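Local coordinates for protein lipocalin AI-4 (Rhodnius prolixus, PDB 5HA0) that binds the cysteinyl leukotriene D4 inside a lipocalin barrel and probably helps this blood-feeding insect scavenge such inflammatory mediators from its host, at residues G29-T34 with F126-S131; P42-K47 with N59-D64. One frame throughout, in Å; residues are numbered along the deposited sequence.

Strand 30-36 ties the two contacts together: it pairs with strand 120-127 in contact 1 and with strand 46-51, which takes part in contact 2, so L33 N lies 3.0 Å from E46 O in a probable hydrogen bond. Contact 1 is the more buried, with five buried residues among the eleven that touch; beta pairing, ring faces and an arginine laid on a tryptophan make it up. Contact 2 is a surface contact at one end of a hairpin, run by an asparagine amide, a salt bridge and a water. Leukotriene D4 reaches both: its hydrocarbon tail meets W31 and F126, its polar head K61.

Contact 1 of 2, residues G29-T34 with F126-S131; sequences GDWYLT and FNRQSS. With LTD ((5~{S},6~{R},7~{E},9~{E},11~{Z},14~{Z})-6-[(2~{R})-2-azanyl-3-(2-hydroxy-2-oxoethylamino)-3-oxidanylidene-propyl]sulfanyl-5-oxidanyl-icosa-7,9,11,14-tetraenoic acid), chain B.
F126 pairs with L33 where strand 120-127 runs antiparallel to strand 30-36, the first and last strands of the lipocalin barrel joining up; G29-W31 is the Gly-X-Trp signature of that fold. The F126 ring is sandwiched: L33 CD1 sits over one face, 4.0 Å from the F126 ring centroid, and C19 of the leukotriene tail lies over the opposite face. N127 then forms a hydrogen-bonded pair with Y32, with Y32 N to N127 O and N127 N to Y32 O both at 2.8 Å. Its side chain crosses T34 at about a right angle, and ND2 gives a nearly straight bond (164° at the hydrogen) to T34 OG1 at 3.0 Å, which lies in the amide plane of N127. R128 matches the arginine that packs over the signature tryptophan in lipocalins. A bend at chi2 (-60°) folds its chain back, placing CD 3.7 Å from the centroid of the W31 six-membered ring and laying the guanidinium flat on the indole, planes 18° apart. R128 NH1 reaches D30 O at 2.9 Å, coming from above that carbonyl's plane, and also binds T28 O, while NE is taken by Y102 O. These bonds fix the rotation of the guanidinium, and W31 itself is held through NE1 to F26 O. A water donates to both D30 O and R128 O. S130 finishes the contact beyond the strand, OG bonded to S156 O, with its CB over the face of Y32, 4.0 Å from that ring's centroid, while R128 O lies at the ring edge, 3.5 Å from Y32 CE1.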
loop_
_atom_site.group_PDB
_atom_site.type_symbol
_atom_site.label_atom_id
_atom_site.label_comp_id
_atom_site.label_asym_id
_atom_site.label_seq_id
_atom_site.Cartn_x
_atom_site.Cartn_y
_atom_site.Cartn_z
ATOM N N GLY A 29 6.947 10.339 -7.678
ATOM C CA GLY A 29 5.969 10.233 -8.748
ATOM C C GLY A 29 4.595 9.757 -8.303
ATOM O O GLY A 29 4.249 9.814 -7.125
ATOM N N ASP A 30 3.804 9.309 -9.273
ATOM C CA ASP A 30 2.427 8.882 -9.036
ATOM C C ASP A 30 2.315 7.377 -9.119
ATOM O O ASP A 30 2.999 6.758 -9.924
ATOM C CB ASP A 30 1.474 9.493 -10.060
ATOM C CG ASP A 30 1.329 10.987 -9.915
ATOM O OD1 ASP A 30 1.650 11.513 -8.830
ATOM O OD2 ASP A 30 0.865 11.622 -10.884
ATOM N N TRP A 31 1.418 6.817 -8.319
ATOM C CA TRP A 31 1.135 5.378 -8.338
ATOM C C TRP A 31 -0.367 5.173 -8.390
ATOM O O TRP A 31 -1.085 5.687 -7.531
ATOM C CB TRP A 31 1.672 4.672 -7.091
ATOM C CG TRP A 31 3.163 4.412 -7.027
ATOM C CD1 TRP A 31 4.076 5.050 -6.222
ATOM C CD2 TRP A 31 3.899 3.411 -7.742
ATOM N NE1 TRP A 31 5.325 4.525 -6.412
ATOM C CE2 TRP A 31 5.249 3.517 -7.339
ATOM C CE3 TRP A 31 3.552 2.446 -8.694
ATOM C CZ2 TRP A 31 6.252 2.689 -7.849
ATOM C CZ3 TRP A 31 4.547 1.626 -9.205
ATOM C CH2 TRP A 31 5.882 1.749 -8.775
ATOM N N TYR A 32 -0.845 4.412 -9.374
ATOM C CA TYR A 32 -2.265 4.081 -9.445
ATOM C C TYR A 32 -2.543 2.738 -8.793
ATOM O O TYR A 32 -1.863 1.760 -9.070
ATOM C CB TYR A 32 -2.742 4.036 -10.900
ATOM C CG TYR A 32 -2.649 5.373 -11.605
ATOM C CD1 TYR A 32 -1.451 5.797 -12.181
ATOM C CD2 TYR A 32 -3.752 6.215 -11.694
ATOM C CE1 TYR A 32 -1.357 7.022 -12.821
ATOM C CE2 TYR A 32 -3.674 7.436 -12.336
ATOM C CZ TYR A 32 -2.475 7.832 -12.898
ATOM O OH TYR A 32 -2.390 9.052 -13.530
ATOM N N LEU A 33 -3.556 2.680 -7.936
ATOM C CA LEU A 33 -3.932 1.414 -7.311
ATOM C C LEU A 33 -4.855 0.655 -8.247
ATOM O O LEU A 33 -6.047 0.938 -8.308
ATOM C CB LEU A 33 -4.603 1.671 -5.961
ATOM C CG LEU A 33 -5.089 0.456 -5.168
ATOM C CD1 LEU A 33 -4.029 -0.622 -5.077
ATOM C CD2 LEU A 33 -5.528 0.873 -3.770
ATOM N N THR A 34 -4.299 -0.299 -8.983
ATOM C CA THR A 34 -5.069 -0.911 -10.066
ATOM C C THR A 34 -5.722 -2.244 -9.681
ATOM O O THR A 34 -6.718 -2.615 -10.286
ATOM C CB THR A 34 -4.195 -1.134 -11.335
ATOM O OG1 THR A 34 -3.081 -1.988 -11.023
ATOM C CG2 THR A 34 -3.679 0.203 -11.892
ATOM N N PHE A 126 0.094 -1.655 -7.324
ATOM C CA PHE A 126 0.209 -0.313 -7.869
ATOM C C PHE A 126 0.921 -0.325 -9.207
ATOM O O PHE A 126 1.822 -1.131 -9.439
ATOM C CB PHE A 126 0.960 0.592 -6.889
ATOM C CG PHE A 126 0.201 0.884 -5.627
ATOM C CD1 PHE A 126 0.253 0.012 -4.548
ATOM C CD2 PHE A 126 -0.558 2.035 -5.523
ATOM C CE1 PHE A 126 -0.453 0.279 -3.390
ATOM C CE2 PHE A 126 -1.265 2.305 -4.363
ATOM C CZ PHE A 126 -1.197 1.434 -3.294
ATOM N N ASN A 127 0.496 0.573 -10.090
ATOM C CA ASN A 127 1.066 0.697 -11.421
ATOM C C ASN A 127 1.380 2.155 -11.728
ATOM O O ASN A 127 0.642 3.051 -11.311
ATOM C CB ASN A 127 0.093 0.126 -12.467
ATOM C CG ASN A 127 0.410 -1.305 -12.827
ATOM O OD1 ASN A 127 1.456 -1.573 -13.414
ATOM N ND2 ASN A 127 -0.499 -2.232 -12.498
ATOM N N ARG A 128 2.454 2.415 -12.461
ATOM C CA ARG A 128 2.739 3.789 -12.858
ATOM C C ARG A 128 1.728 4.323 -13.883
ATOM O O ARG A 128 1.548 5.536 -13.995
ATOM C CB ARG A 128 4.162 3.904 -13.416
ATOM C CG ARG A 128 5.263 3.698 -12.371
ATOM C CD ARG A 128 5.178 4.714 -11.232
ATOM N NE ARG A 128 6.382 4.681 -10.399
ATOM C CZ ARG A 128 6.657 5.560 -9.439
ATOM N NH1 ARG A 128 5.818 6.555 -9.173
ATOM N NH2 ARG A 128 7.784 5.455 -8.746
ATOM N N GLN A 129 1.103 3.426 -14.642
ATOM C CA GLN A 129 0.076 3.819 -15.599
ATOM C C GLN A 129 -1.283 3.336 -15.121
ATOM O O GLN A 129 -1.399 2.236 -14.595
ATOM C CB GLN A 129 0.365 3.233 -16.981
ATOM C CG GLN A 129 1.709 3.631 -17.570
ATOM C CD GLN A 129 2.098 2.764 -18.758
ATOM O OE1 GLN A 129 2.984 1.913 -18.658
ATOM N NE2 GLN A 129 1.428 2.972 -19.887
ATOM N N SER A 130 -2.324 4.135 -15.350
ATOM C CA SER A 130 -3.667 3.731 -14.943
ATOM C C SER A 130 -4.132 2.485 -15.688
ATOM O O SER A 130 -5.006 1.765 -15.213
ATOM C CB SER A 130 -4.654 4.881 -15.155
ATOM O OG SER A 130 -4.837 5.168 -16.533
ATOM N N SER A 131 -3.530 2.238 -16.848
ATOM C CA SER A 131 -3.852 1.082 -17.676
ATOM C C SER A 131 -3.055 -0.160 -17.300
ATOM O O SER A 131 -3.233 -1.214 -17.908
ATOM C CB SER A 131 -3.608 1.409 -19.140
ATOM O OG SER A 131 -2.260 1.791 -19.360
HETATM O O2 LTD B . -5.844 -2.122 3.142
HETATM C C1 LTD B . -6.956 -2.388 2.644
HETATM O O1 LTD B . -7.203 -2.211 1.429
HETATM C C2 LTD B . -8.031 -2.947 3.539
HETATM C C3 LTD B . -9.115 -1.902 3.779
HETATM C C4 LTD B . -8.512 -0.540 4.108
HETATM C C5 LTD B . -9.611 0.427 4.528
HETATM O O3 LTD B . -10.438 0.753 3.407
HETATM C C6 LTD B . -9.041 1.707 5.128
HETATM C C7 LTD B . -8.205 2.482 4.125
HETATM C C8 LTD B . -6.895 2.696 4.310
HETATM C C9 LTD B . -6.115 3.466 3.336
HETATM C C10 LTD B . -4.850 3.842 3.540
HETATM C C11 LTD B . -4.176 4.627 2.503
HETATM C C12 LTD B . -2.916 5.075 2.540
HETATM C C13 LTD B . -1.938 4.829 3.667
HETATM C C14 LTD B . -1.351 3.433 3.558
HETATM C C15 LTD B . -0.372 3.091 2.715
HETATM C C16 LTD B . 0.278 4.071 1.764
HETATM C C17 LTD B . 0.457 3.443 0.386
HETATM C C18 LTD B . 1.342 4.331 -0.483
HETATM C C19 LTD B . 1.339 3.896 -1.941
HETATM C C20 LTD B . 2.249 4.789 -2.760
HETATM O O32 LTD B . -10.510 7.026 1.486
HETATM C C21 LTD B . -10.278 6.341 2.500
HETATM O O31 LTD B . -9.792 5.195 2.444
HETATM C CA3 LTD B . -10.592 6.906 3.859
HETATM N N3 LTD B . -10.324 5.930 4.904
HETATM C C22 LTD B . -10.976 6.016 6.062
HETATM O O33 LTD B . -11.793 6.896 6.275
HETATM C CA2 LTD B . -10.688 5.007 7.140
HETATM C CB2 LTD B . -9.667 3.965 6.695
HETATM S SG2 LTD B . -10.448 2.699 5.678
HETATM N N2 LTD B . -11.954 4.348 7.516
HETATM O O HOH W 1 2.879 7.358 -12.807
#

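Contact 2 of 2, residues P42-K47 with N59-D64. With LTD ((5~{S},6~{R},7~{E},9~{E},11~{Z},14~{Z})-6-[(2~{R})-2-azanyl-3-(2-hydroxy-2-oxoethylamino)-3-oxidanylidene-propyl]sulfanyl-5-oxidanyl-icosa-7,9,11,14-tetraenoic acid), chain B.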
loop_
_atom_site.group_PDB
_atom_site.type_symbol
_atom_site.label_atom_id
_atom_site.label_comp_id
_atom_site.label_asym_id
_atom_site.label_seq_id
_atom_site.Cartn_x
_atom_site.Cartn_y
_atom_site.Cartn_z
ATOM N N PRO A 42 -18.597 0.351 -5.085
ATOM C CA PRO A 42 -18.095 0.266 -6.464
ATOM C C PRO A 42 -16.593 0.442 -6.522
ATOM O O PRO A 42 -16.032 1.140 -5.676
ATOM C CB PRO A 42 -18.786 1.436 -7.149
ATOM C CG PRO A 42 -18.893 2.460 -6.053
ATOM C CD PRO A 42 -19.173 1.674 -4.790
ATOM N N VAL A 43 -15.931 -0.184 -7.487
ATOM C CA VAL A 43 -14.497 0.020 -7.588
ATOM C C VAL A 43 -14.190 1.437 -8.083
ATOM O O VAL A 43 -14.992 2.086 -8.767
ATOM C CB VAL A 43 -13.800 -1.044 -8.495
ATOM C CG1 VAL A 43 -13.975 -2.439 -7.895
ATOM C CG2 VAL A 43 -14.328 -1.009 -9.906
ATOM N N ARG A 44 -13.009 1.900 -7.699
ATOM C CA ARG A 44 -12.564 3.267 -7.924
ATOM C C ARG A 44 -11.145 3.240 -8.463
ATOM O O ARG A 44 -10.492 2.196 -8.455
ATOM C CB ARG A 44 -12.620 4.076 -6.620
ATOM C CG ARG A 44 -14.023 4.288 -6.064
ATOM C CD ARG A 44 -13.959 4.907 -4.667
ATOM N NE ARG A 44 -13.351 3.983 -3.708
ATOM C CZ ARG A 44 -12.133 4.114 -3.188
ATOM N NH1 ARG A 44 -11.374 5.154 -3.506
ATOM N NH2 ARG A 44 -11.671 3.205 -2.332
ATOM N N CYS A 45 -10.667 4.398 -8.915
ATOM C CA CYS A 45 -9.276 4.524 -9.315
ATOM C C CYS A 45 -8.565 5.560 -8.457
ATOM O O CYS A 45 -8.711 6.770 -8.667
ATOM C CB CYS A 45 -9.162 4.896 -10.786
ATOM S SG CYS A 45 -7.446 4.948 -11.364
ATOM N N GLU A 46 -7.813 5.063 -7.489
ATOM C CA GLU A 46 -7.036 5.923 -6.602
ATOM C C GLU A 46 -5.661 6.198 -7.178
ATOM O O GLU A 46 -4.905 5.272 -7.474
ATOM C CB GLU A 46 -6.895 5.282 -5.217
ATOM C CG GLU A 46 -8.215 5.120 -4.490
ATOM C CD GLU A 46 -8.050 4.593 -3.071
ATOM O OE1 GLU A 46 -7.006 3.989 -2.773
ATOM O OE2 GLU A 46 -9.001 4.779 -2.284
ATOM N N LYS A 47 -5.349 7.477 -7.333
ATOM C CA LYS A 47 -4.028 7.918 -7.749
ATOM C C LYS A 47 -3.302 8.451 -6.523
ATOM O O LYS A 47 -3.724 9.442 -5.915
ATOM C CB LYS A 47 -4.110 8.992 -8.833
ATOM C CG LYS A 47 -2.750 9.554 -9.239
ATOM C CD LYS A 47 -2.840 10.446 -10.469
ATOM C CE LYS A 47 -3.748 11.636 -10.235
ATOM N NZ LYS A 47 -3.096 12.692 -9.419
ATOM N N ASN A 59 -6.907 10.370 -3.881
ATOM C CA ASN A 59 -8.354 10.580 -3.937
ATOM C C ASN A 59 -9.050 9.373 -3.330
ATOM O O ASN A 59 -9.141 8.315 -3.958
ATOM C CB ASN A 59 -8.835 10.824 -5.374
ATOM C CG ASN A 59 -8.396 9.729 -6.328
ATOM O OD1 ASN A 59 -7.223 9.383 -6.378
ATOM N ND2 ASN A 59 -9.341 9.175 -7.084
ATOM N N GLY A 60 -9.542 9.534 -2.110
ATOM C CA GLY A 60 -10.082 8.414 -1.363
ATOM C C GLY A 60 -11.570 8.242 -1.583
ATOM O O GLY A 60 -12.145 8.828 -2.502
ATOM N N LYS A 61 -12.191 7.435 -0.731
ATOM C CA LYS A 61 -13.602 7.085 -0.870
ATOM C C LYS A 61 -14.519 8.293 -0.855
ATOM O O LYS A 61 -15.426 8.417 -1.679
ATOM C CB LYS A 61 -14.018 6.129 0.246
ATOM C CG LYS A 61 -13.024 5.015 0.504
ATOM C CD LYS A 61 -13.457 4.178 1.690
ATOM C CE LYS A 61 -12.440 3.094 1.979
ATOM N NZ LYS A 61 -12.883 2.193 3.071
ATOM N N ASN A 62 -14.291 9.177 0.105
ATOM C CA ASN A 62 -15.085 10.388 0.210
ATOM C C ASN A 62 -14.189 11.583 0.473
ATOM O O ASN A 62 -14.125 12.093 1.591
ATOM C CB ASN A 62 -16.141 10.245 1.303
ATOM C CG ASN A 62 -17.485 9.808 0.754
ATOM O OD1 ASN A 62 -17.957 10.334 -0.255
ATOM N ND2 ASN A 62 -18.109 8.836 1.412
ATOM N N GLY A 63 -13.489 12.010 -0.572
ATOM C CA GLY A 63 -12.640 13.181 -0.498
ATOM C C GLY A 63 -11.165 12.855 -0.596
ATOM O O GLY A 63 -10.761 11.690 -0.494
ATOM N N ASP A 64 -10.353 13.889 -0.793
ATOM C CA ASP A 64 -8.908 13.735 -0.808
ATOM C C ASP A 64 -8.394 13.328 0.567
ATOM O O ASP A 64 -8.949 13.725 1.598
ATOM C CB ASP A 64 -8.225 15.031 -1.258
ATOM C CG ASP A 64 -8.225 15.203 -2.772
ATOM O OD1 ASP A 64 -8.428 14.203 -3.493
ATOM O OD2 ASP A 64 -8.010 16.342 -3.239
HETATM O O2 LTD B . -5.844 -2.122 3.142
HETATM C C1 LTD B . -6.956 -2.388 2.644
HETATM O O1 LTD B . -7.203 -2.211 1.429
HETATM C C2 LTD B . -8.031 -2.947 3.539
HETATM C C3 LTD B . -9.115 -1.902 3.779
HETATM C C4 LTD B . -8.512 -0.540 4.108
HETATM C C5 LTD B . -9.611 0.427 4.528
HETATM O O3 LTD B . -10.438 0.753 3.407
HETATM C C6 LTD B . -9.041 1.707 5.128
HETATM C C7 LTD B . -8.205 2.482 4.125
HETATM C C8 LTD B . -6.895 2.696 4.310
HETATM C C9 LTD B . -6.115 3.466 3.336
HETATM C C10 LTD B . -4.850 3.842 3.540
HETATM C C11 LTD B . -4.176 4.627 2.503
HETATM C C12 LTD B . -2.916 5.075 2.540
HETATM C C13 LTD B . -1.938 4.829 3.667
HETATM C C14 LTD B . -1.351 3.433 3.558
HETATM C C15 LTD B . -0.372 3.091 2.715
HETATM C C16 LTD B . 0.278 4.071 1.764
HETATM C C17 LTD B . 0.457 3.443 0.386
HETATM C C18 LTD B . 1.342 4.331 -0.483
HETATM C C19 LTD B . 1.339 3.896 -1.941
HETATM C C20 LTD B . 2.249 4.789 -2.760
HETATM O O32 LTD B . -10.510 7.026 1.486
HETATM C C21 LTD B . -10.278 6.341 2.500
HETATM O O31 LTD B . -9.792 5.195 2.444
HETATM C CA3 LTD B . -10.592 6.906 3.859
HETATM N N3 LTD B . -10.324 5.930 4.904
HETATM C C22 LTD B . -10.976 6.016 6.062
HETATM O O33 LTD B . -11.793 6.896 6.275
HETATM C CA2 LTD B . -10.688 5.007 7.140
HETATM C CB2 LTD B . -9.667 3.965 6.695
HETATM S SG2 LTD B . -10.448 2.699 5.678
HETATM N N2 LTD B . -11.954 4.348 7.516
HETATM O O HOH W 2 -11.403 7.303 -5.294
#
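The side-chain amide of N59 does the work of a strand backbone here, gripping C45 and K47 on either side of E46 at one end of the beta hairpin 46-51/55-60 of the lipocalin barrel. N59 ND2 donates to C45 O at 2.9 Å and N59 OD1 accepts from K47 N at 2.8 Å, both bonds close to straight. The donor at C45 O is tilted 31° from the carbonyl plane, whereas K47 N meets OD1 in its carbonyl plane. N59 can do this because chi1 of 54° sets CG between its own N and carbonyl carbon and turns the amide onto the 42-47 segment, where C45 is tied to C155 by a disulfide. Next to this amide, E46 CG packs on N59 O, and E46 reaches out as an extended chain to meet R44: NH1 bonds OE2 at 2.7 Å, on the anti side of the carboxylate and within the guanidinium plane, with a weak second bond from NH2. E46 OE1 goes to Y48 OH. R44 packs directly on G60 and K61, but its polar link to N59 runs through a water, which accepts from R44 NH1 and donates to N59 O. K61 CG lies over one face of the same guanidinium, 3.6 Å from R44 NH2. From there the K61 chain runs extended into the mouth of the barrel, where the ligand's polar head sits, and NZ bonds the leukotriene hydroxyl O3 at 2.9 Å. The ligand's glycine carboxylate meets the backbone: its O32 accepts from K61 N at 2.8 Å and lies 3.2 Å from G60 CA.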